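Local coordinates for exocyst complex component EXO70 (Saccharomyces cerevisiae, PDB 2B1E), which takes part in secretion as a subunit of the exocyst complex, which tethers secretory vesicles to sites of exocytosis, and helps that complex to assemble, at residues A[12-15]-A[16-19]; A[19-22]-A[23-26]; A[62-66]-A[67-71]; A[75-78]-A[79-82]. One frame throughout, in Å; residues are numbered along the deposited sequence.

Interaction 1: A[12-15]-A[16-19]; sequences VASV and KDLA
The carboxylate of Asp17 carries the hydroxyl of Ser14 over one face, with OG 3.3 Å from CG and almost straight above that carbon. OD2 receives a proton from water 1 at 2.8 Å, the water standing well out of the carboxylate plane on the same side as the hydroxyl. Ser14 is the N-cap of helix 15-30. Its OG stands between its own backbone N and carbonyl carbon (chi1 56°), which turns it back over the first turn to accept from Asp17 N at 3.1 Å, with an N-H...O angle of 160°. In a full capping box the side chain of the third helical residue would return a bond to the N-cap amide; here water 1 carries that return, accepting from Ser14 N at 2.8 Å while donating to Asp17. Were Ser14 an alanine, Asp17 N is likely to lose its capping acceptor and the carboxylate face its hydroxyl, loosening the helix start. Two main-chain bonds wind the first turn, Leu18 N to Ser14 O at 2.9 Å and Ala19 N to Val15 O at 2.8 Å. Leu18 is the buried residue of the group, and beyond this turn its side chain meets Met51 and Ile55 of helix 38-56. The residue before the cap and the fourth one after it also pair, as in a hydrophobic staple: the Ala13 methyl CB lies against Leu18 CD2 at 3.7 Å and against Leu18 CG at 3.8 Å.

Interaction 2: A[19-22]-A[23-26]; sequences ANEA and SKYE
Glu21 and Lys24, one helical turn apart, run side by side in the same direction and end in a salt bridge, Lys24 NZ donating to Glu21 OE2 at 3.1 Å. The ammonium group comes from above the carboxylate, about 40° out of its plane, and Lys24 CE follows at 3.4 Å from the same oxygen. The other oxygen, OE1, takes a proton from water 2 at 2.7 Å, and this water also bonds Tyr25 OH at 2.8 Å, so the carboxylate is held from two directions. A bend about the CB-CG bond (chi2 -68°) folds Glu21 so that its two oxygens can serve both neighbours, while the Tyr25 ring stands almost upright to the carboxylate, 85° apart. With glutamine in place of Glu21, the Lys24 ammonium would probably lose its anionic mate. Main-chain bonds of the alpha-helix set the spacing: Lys24 N meets Asn20 O and Tyr25 N meets Glu21 O, which also lies 3.1 Å from Tyr25 CD2. The side chains of Asn20 and Lys24 cross at a slant, with Asn20 ND2 3.9 Å from Lys24 CE. Outward from here, Tyr25 rests on Val44, Lys47 and Leu48 of helix 38-56, whereas Ala22 packs against Leu75 of helix 66-94, and Glu26 bonds His74 of that helix, so this turn of helix 15-30 faces both neighbours.

Interaction 3: A[62-66]-A[67-71]; sequences REENS and EFHGI
The chain passes through an inverse gamma turn centred on Glu64 and enters helix 66-94, where the carbonyls of Asn65 and Ser66 take the amides of His69 and Gly70. Asn65 is the N-cap: its CG lies between its backbone N and carbonyl carbon (chi1 48°), bringing OD1 round to accept from Phe68 N at 3.0 Å, nearly in line with the side-chain C=O. Next to this cap Glu64 and His69 join in a short hydrogen bond, NE2 to OE1 at 2.6 Å with an angle of 160° at the hydrogen. OE1 lies almost in the imidazole plane and is met nearly end-on along its C-O bond, although the carboxylate itself is turned 36° from the ring. So short a bond is consistent with charge assistance. Asn65 O sits 3.2 Å above one face of the same imidazole, offset toward the rim. Phe68, the buried residue among those that touch, receives Arg62 CB over one face in a CH-pi contact, 3.8 Å from the ring centroid. At the ring edge OE1 of Glu64 lies 4.0 Å from CD2, while Glu63 O closes on Phe68 CB at 3.3 Å. Beyond the ring, the Arg62 guanidinium leads away, NH1 bonding Ala13 O ahead of helix 15-30. The whole is a side-chain N-cap in which Glu64 and His69 fill the two positions that hold apolar residues in a hydrophobic staple.

Interaction 4: A[75-78]-A[79-82]; sequences LEQL and IKRS
Leu78 presents its carbonyl to Ser82, and that one oxygen takes two bonds: Ser82 OG at 2.8 Å and Ser82 N at 3.0 Å, from opposite faces of the carbonyl plane. The buried hydroxyl is thereby satisfied by the backbone one turn earlier. One face of the Arg81 guanidinium is turned to Leu78 CA, 3.8 Å from its plane and offset toward the rim, and NH2 reaches Leu78 CD1 at 3.8 Å. Gln77 shares in this cover, for its CB touches Arg81 NH1 at 3.4 Å, while its bent chain runs beside that of Lys80, both pointing the same way. These turns belong to the long helix 66-94, whose Leu75 and Leu78 pack on Leu48 of helix 38-56 and whose Ser82 meets Leu29 of helix 15-30. Arg81 NH2 also forms a salt bridge to Glu26 OE1 on that latter helix, which probably helps to keep the guanidinium lying across the turn. Ile79 stays close to the preceding turn: with CG1 beside its backbone N (chi1 -68°), that carbon comes within 3.1 Å of Leu75 O, the acceptor of Ile79 N, and CD1 follows at 3.4 Å.

In the fold
All four contacts are local, each joining adjoining residues, so none closes a long loop and none nests in or crosses another. From the N terminus, interaction 1 starts helix 15-30 and interaction 2 continues it, the two sharing Ala19. After helix 38-56, interaction 3 starts helix 66-94 and interaction 4 lies further along it. The helix starts of interactions 1 and 3 lie next to each other, with Val15 packed on Glu67 and Ala19 on Ile71; interactions 2 and 4 meet further along, where Glu26 also packs on Leu78. Helices 15-30 and 66-94 are thus tied at two levels, with helix 38-56 against both, at the N-terminal end of this elongated, largely helical chain.

Interaction 1: A[12-15]-A[16-19]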
# COMPACT_ATOMS: atom_id res chain seq x y z
N VAL A 12 -62.02 -27.86 36.40
CA VAL A 12 -62.98 -28.66 37.13
C VAL A 12 -62.79 -30.16 36.94
O VAL A 12 -63.68 -30.96 37.26
CB VAL A 12 -64.43 -28.26 36.77
CG1 VAL A 12 -64.69 -26.82 37.20
CG2 VAL A 12 -64.66 -28.42 35.28
N ALA A 13 -61.62 -30.56 36.44
CA ALA A 13 -61.33 -31.97 36.23
C ALA A 13 -60.66 -32.56 37.46
O ALA A 13 -59.94 -31.87 38.18
CB ALA A 13 -60.43 -32.15 35.01
N SER A 14 -60.91 -33.84 37.71
CA SER A 14 -60.30 -34.51 38.86
C SER A 14 -58.83 -34.79 38.57
O SER A 14 -58.40 -34.84 37.41
CB SER A 14 -61.02 -35.83 39.13
OG SER A 14 -61.00 -36.66 37.97
N VAL A 15 -58.04 -34.97 39.62
CA VAL A 15 -56.64 -35.27 39.42
C VAL A 15 -56.54 -36.60 38.66
O VAL A 15 -55.66 -36.78 37.82
CB VAL A 15 -55.90 -35.40 40.75
CG1 VAL A 15 -54.49 -35.96 40.52
CG2 VAL A 15 -55.82 -34.03 41.42
N LYS A 16 -57.45 -37.51 38.94
CA LYS A 16 -57.46 -38.80 38.26
C LYS A 16 -57.60 -38.61 36.76
O LYS A 16 -56.84 -39.16 35.98
CB LYS A 16 -58.59 -39.68 38.79
CG LYS A 16 -58.76 -41.01 38.08
CD LYS A 16 -59.68 -41.92 38.89
CE LYS A 16 -60.03 -43.20 38.16
NZ LYS A 16 -60.91 -42.94 36.99
N ASP A 17 -58.58 -37.81 36.35
CA ASP A 17 -58.77 -37.58 34.93
C ASP A 17 -57.62 -36.82 34.27
O ASP A 17 -57.20 -37.16 33.16
CB ASP A 17 -60.10 -36.86 34.68
CG ASP A 17 -61.28 -37.79 34.87
OD1 ASP A 17 -61.05 -39.01 35.04
OD2 ASP A 17 -62.44 -37.30 34.84
N LEU A 18 -57.10 -35.80 34.95
CA LEU A 18 -55.98 -35.02 34.42
C LEU A 18 -54.76 -35.92 34.28
O LEU A 18 -54.00 -35.81 33.31
CB LEU A 18 -55.64 -33.85 35.35
CG LEU A 18 -56.68 -32.73 35.45
CD1 LEU A 18 -56.26 -31.71 36.49
CD2 LEU A 18 -56.82 -32.07 34.08
N ALA A 19 -54.58 -36.81 35.25
CA ALA A 19 -53.45 -37.73 35.25
C ALA A 19 -53.58 -38.61 34.02
O ALA A 19 -52.61 -38.81 33.28
CB ALA A 19 -53.48 -38.59 36.52
O HOH W 1 -62.99 -34.92 36.15

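Interaction 2: A[19-22]-A[23-26]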
# COMPACT_ATOMS: atom_id res chain seq x y z
N ALA A 19 -54.58 -36.81 35.25
CA ALA A 19 -53.45 -37.73 35.25
C ALA A 19 -53.58 -38.61 34.02
O ALA A 19 -52.61 -38.81 33.28
CB ALA A 19 -53.48 -38.59 36.52
N ASN A 20 -54.78 -39.13 33.77
CA ASN A 20 -54.99 -39.98 32.60
C ASN A 20 -54.62 -39.22 31.33
O ASN A 20 -53.92 -39.75 30.47
CB ASN A 20 -56.45 -40.44 32.53
CG ASN A 20 -56.69 -41.41 31.38
OD1 ASN A 20 -56.06 -42.47 31.31
ND2 ASN A 20 -57.59 -41.05 30.48
N GLU A 21 -55.08 -37.98 31.21
CA GLU A 21 -54.76 -37.16 30.04
C GLU A 21 -53.26 -36.98 29.89
O GLU A 21 -52.71 -37.12 28.80
CB GLU A 21 -55.41 -35.77 30.16
CG GLU A 21 -56.91 -35.79 30.16
CD GLU A 21 -57.46 -36.22 28.82
OE1 GLU A 21 -57.13 -35.56 27.81
OE2 GLU A 21 -58.23 -37.21 28.77
N ALA A 22 -52.58 -36.67 30.99
CA ALA A 22 -51.14 -36.50 30.95
C ALA A 22 -50.45 -37.78 30.49
O ALA A 22 -49.48 -37.73 29.73
CB ALA A 22 -50.61 -36.10 32.31
N SER A 23 -50.96 -38.93 30.95
CA SER A 23 -50.40 -40.23 30.59
C SER A 23 -50.49 -40.45 29.09
O SER A 23 -49.56 -40.99 28.46
CB SER A 23 -51.14 -41.37 31.30
OG SER A 23 -50.78 -41.44 32.67
N LYS A 24 -51.60 -40.04 28.51
CA LYS A 24 -51.79 -40.18 27.08
C LYS A 24 -50.82 -39.29 26.32
O LYS A 24 -50.27 -39.68 25.29
CB LYS A 24 -53.25 -39.87 26.70
CG LYS A 24 -54.24 -40.87 27.31
CD LYS A 24 -55.64 -40.75 26.71
CE LYS A 24 -56.32 -39.46 27.15
NZ LYS A 24 -57.68 -39.29 26.54
N TYR A 25 -50.57 -38.09 26.85
CA TYR A 25 -49.66 -37.18 26.18
C TYR A 25 -48.23 -37.71 26.25
O TYR A 25 -47.44 -37.52 25.32
CB TYR A 25 -49.71 -35.78 26.81
CG TYR A 25 -51.02 -35.06 26.57
CD1 TYR A 25 -51.59 -35.02 25.30
CD2 TYR A 25 -51.68 -34.41 27.62
CE1 TYR A 25 -52.80 -34.36 25.08
CE2 TYR A 25 -52.89 -33.75 27.40
CZ TYR A 25 -53.44 -33.73 26.13
OH TYR A 25 -54.64 -33.08 25.92
N GLU A 26 -47.89 -38.37 27.36
CA GLU A 26 -46.54 -38.91 27.47
C GLU A 26 -46.31 -40.01 26.44
O GLU A 26 -45.22 -40.15 25.89
CB GLU A 26 -46.26 -39.46 28.87
CG GLU A 26 -44.83 -39.99 28.98
CD GLU A 26 -44.34 -40.14 30.41
OE1 GLU A 26 -43.11 -40.29 30.60
OE2 GLU A 26 -45.17 -40.12 31.33
O HOH W 2 -56.06 -33.12 28.36

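Interaction 3: A[62-66]-A[67-71]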
# COMPACT_ATOMS: atom_id res chain seq x y z
N ARG A 62 -57.54 -27.32 44.93
CA ARG A 62 -56.72 -28.52 44.93
C ARG A 62 -56.13 -28.79 46.31
O ARG A 62 -55.42 -27.95 46.87
CB ARG A 62 -55.58 -28.38 43.91
CG ARG A 62 -56.05 -28.06 42.48
CD ARG A 62 -56.74 -29.24 41.84
NE ARG A 62 -57.18 -28.96 40.47
CZ ARG A 62 -57.82 -29.84 39.71
NH1 ARG A 62 -58.09 -31.05 40.18
NH2 ARG A 62 -58.22 -29.51 38.49
N GLU A 63 -56.41 -29.98 46.85
CA GLU A 63 -55.91 -30.35 48.17
C GLU A 63 -54.46 -30.83 48.12
O GLU A 63 -54.03 -31.43 47.14
CB GLU A 63 -56.79 -31.46 48.77
CG GLU A 63 -58.24 -31.05 49.04
CD GLU A 63 -58.36 -29.83 49.94
OE1 GLU A 63 -57.48 -29.65 50.82
OE2 GLU A 63 -59.33 -29.06 49.80
N GLU A 64 -53.71 -30.54 49.18
CA GLU A 64 -52.31 -30.94 49.26
C GLU A 64 -52.17 -32.40 49.69
O GLU A 64 -51.90 -32.68 50.86
CB GLU A 64 -51.55 -30.05 50.26
CG GLU A 64 -51.58 -28.55 49.96
CD GLU A 64 -50.81 -28.17 48.71
OE1 GLU A 64 -50.06 -29.02 48.18
OE2 GLU A 64 -50.94 -27.02 48.26
N ASN A 65 -52.37 -33.33 48.76
CA ASN A 65 -52.22 -34.75 49.06
C ASN A 65 -51.28 -35.37 48.03
O ASN A 65 -50.91 -34.71 47.06
CB ASN A 65 -53.59 -35.46 49.05
CG ASN A 65 -54.41 -35.12 47.83
OD1 ASN A 65 -53.91 -35.14 46.70
ND2 ASN A 65 -55.68 -34.81 48.04
N SER A 66 -50.88 -36.63 48.23
CA SER A 66 -49.95 -37.29 47.33
C SER A 66 -50.43 -37.36 45.90
O SER A 66 -49.63 -37.32 44.98
CB SER A 66 -49.61 -38.70 47.82
OG SER A 66 -50.75 -39.54 47.82
N GLU A 67 -51.74 -37.46 45.71
CA GLU A 67 -52.28 -37.54 44.36
C GLU A 67 -51.97 -36.26 43.60
O GLU A 67 -51.48 -36.29 42.47
CB GLU A 67 -53.78 -37.77 44.43
CG GLU A 67 -54.45 -37.91 43.08
CD GLU A 67 -55.95 -37.97 43.20
OE1 GLU A 67 -56.51 -37.11 43.91
OE2 GLU A 67 -56.56 -38.87 42.58
N PHE A 68 -52.24 -35.12 44.24
CA PHE A 68 -51.99 -33.82 43.63
C PHE A 68 -50.49 -33.59 43.42
O PHE A 68 -50.05 -33.14 42.36
CB PHE A 68 -52.57 -32.72 44.53
CG PHE A 68 -52.34 -31.34 44.03
CD1 PHE A 68 -52.73 -30.97 42.74
CD2 PHE A 68 -51.76 -30.38 44.85
CE1 PHE A 68 -52.55 -29.67 42.28
CE2 PHE A 68 -51.57 -29.07 44.40
CZ PHE A 68 -51.96 -28.72 43.11
N HIS A 69 -49.71 -33.90 44.45
CA HIS A 69 -48.27 -33.70 44.39
C HIS A 69 -47.65 -34.58 43.33
O HIS A 69 -46.68 -34.19 42.68
CB HIS A 69 -47.65 -33.98 45.77
CG HIS A 69 -48.14 -33.05 46.84
ND1 HIS A 69 -47.97 -33.30 48.18
CD2 HIS A 69 -48.78 -31.86 46.76
CE1 HIS A 69 -48.48 -32.31 48.88
NE2 HIS A 69 -48.98 -31.42 48.04
N GLY A 70 -48.23 -35.76 43.16
CA GLY A 70 -47.74 -36.69 42.16
C GLY A 70 -47.91 -36.14 40.76
O GLY A 70 -46.96 -36.11 39.99
N ILE A 71 -49.12 -35.69 40.40
CA ILE A 71 -49.29 -35.16 39.05
C ILE A 71 -48.46 -33.89 38.83
O ILE A 71 -47.93 -33.67 37.74
CB ILE A 71 -50.78 -34.89 38.73
CG1 ILE A 71 -50.96 -34.79 37.20
CG2 ILE A 71 -51.24 -33.61 39.40
CD1 ILE A 71 -52.41 -34.65 36.74

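Interaction 4: A[75-78]-A[79-82]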
# COMPACT_ATOMS: atom_id res chain seq x y z
N LEU A 75 -46.01 -33.84 35.64
CA LEU A 75 -46.09 -32.83 34.60
C LEU A 75 -44.77 -32.05 34.51
O LEU A 75 -44.21 -31.87 33.44
CB LEU A 75 -47.25 -31.86 34.88
CG LEU A 75 -48.66 -32.40 34.63
CD1 LEU A 75 -49.69 -31.48 35.26
CD2 LEU A 75 -48.90 -32.52 33.13
N GLU A 76 -44.26 -31.61 35.66
CA GLU A 76 -43.02 -30.85 35.66
C GLU A 76 -41.87 -31.64 35.02
O GLU A 76 -41.16 -31.11 34.16
CB GLU A 76 -42.65 -30.45 37.10
CG GLU A 76 -43.68 -29.53 37.78
CD GLU A 76 -43.40 -29.31 39.27
OE1 GLU A 76 -42.64 -30.11 39.87
OE2 GLU A 76 -43.94 -28.34 39.84
N GLN A 77 -41.69 -32.90 35.40
CA GLN A 77 -40.60 -33.70 34.84
C GLN A 77 -40.77 -34.09 33.38
O GLN A 77 -39.79 -34.08 32.63
CB GLN A 77 -40.33 -34.94 35.70
CG GLN A 77 -39.78 -34.62 37.10
CD GLN A 77 -38.53 -33.76 37.05
OE1 GLN A 77 -37.65 -33.97 36.22
NE2 GLN A 77 -38.43 -32.80 37.96
N LEU A 78 -41.98 -34.45 32.98
CA LEU A 78 -42.23 -34.82 31.58
C LEU A 78 -41.94 -33.62 30.68
O LEU A 78 -41.40 -33.78 29.57
CB LEU A 78 -43.68 -35.28 31.41
CG LEU A 78 -44.14 -35.66 30.00
CD1 LEU A 78 -43.25 -36.77 29.42
CD2 LEU A 78 -45.59 -36.11 30.07
N ILE A 79 -42.27 -32.42 31.14
CA ILE A 79 -42.00 -31.21 30.36
C ILE A 79 -40.48 -31.04 30.26
O ILE A 79 -39.94 -30.75 29.19
CB ILE A 79 -42.63 -29.94 31.04
CG1 ILE A 79 -44.16 -30.02 30.95
CG2 ILE A 79 -42.16 -28.68 30.35
CD1 ILE A 79 -44.91 -28.95 31.77
N LYS A 80 -39.79 -31.24 31.38
CA LYS A 80 -38.34 -31.09 31.41
C LYS A 80 -37.66 -32.06 30.44
O LYS A 80 -36.74 -31.68 29.71
CB LYS A 80 -37.81 -31.33 32.82
CG LYS A 80 -36.34 -31.04 32.99
CD LYS A 80 -35.87 -31.31 34.43
CE LYS A 80 -36.66 -30.50 35.45
NZ LYS A 80 -36.24 -30.83 36.85
N ARG A 81 -38.10 -33.31 30.42
CA ARG A 81 -37.49 -34.29 29.53
C ARG A 81 -37.76 -33.96 28.07
O ARG A 81 -36.87 -34.08 27.22
CB ARG A 81 -38.00 -35.70 29.86
CG ARG A 81 -37.70 -36.18 31.27
CD ARG A 81 -37.91 -37.69 31.39
NE ARG A 81 -39.31 -38.11 31.35
CZ ARG A 81 -40.15 -38.02 32.38
NH1 ARG A 81 -39.71 -37.51 33.53
NH2 ARG A 81 -41.39 -38.48 32.29
N SER A 82 -39.00 -33.56 27.77
CA SER A 82 -39.38 -33.22 26.42
C SER A 82 -38.61 -32.01 25.88
O SER A 82 -38.21 -31.99 24.72
CB SER A 82 -40.89 -32.98 26.35
OG SER A 82 -41.59 -34.12 26.81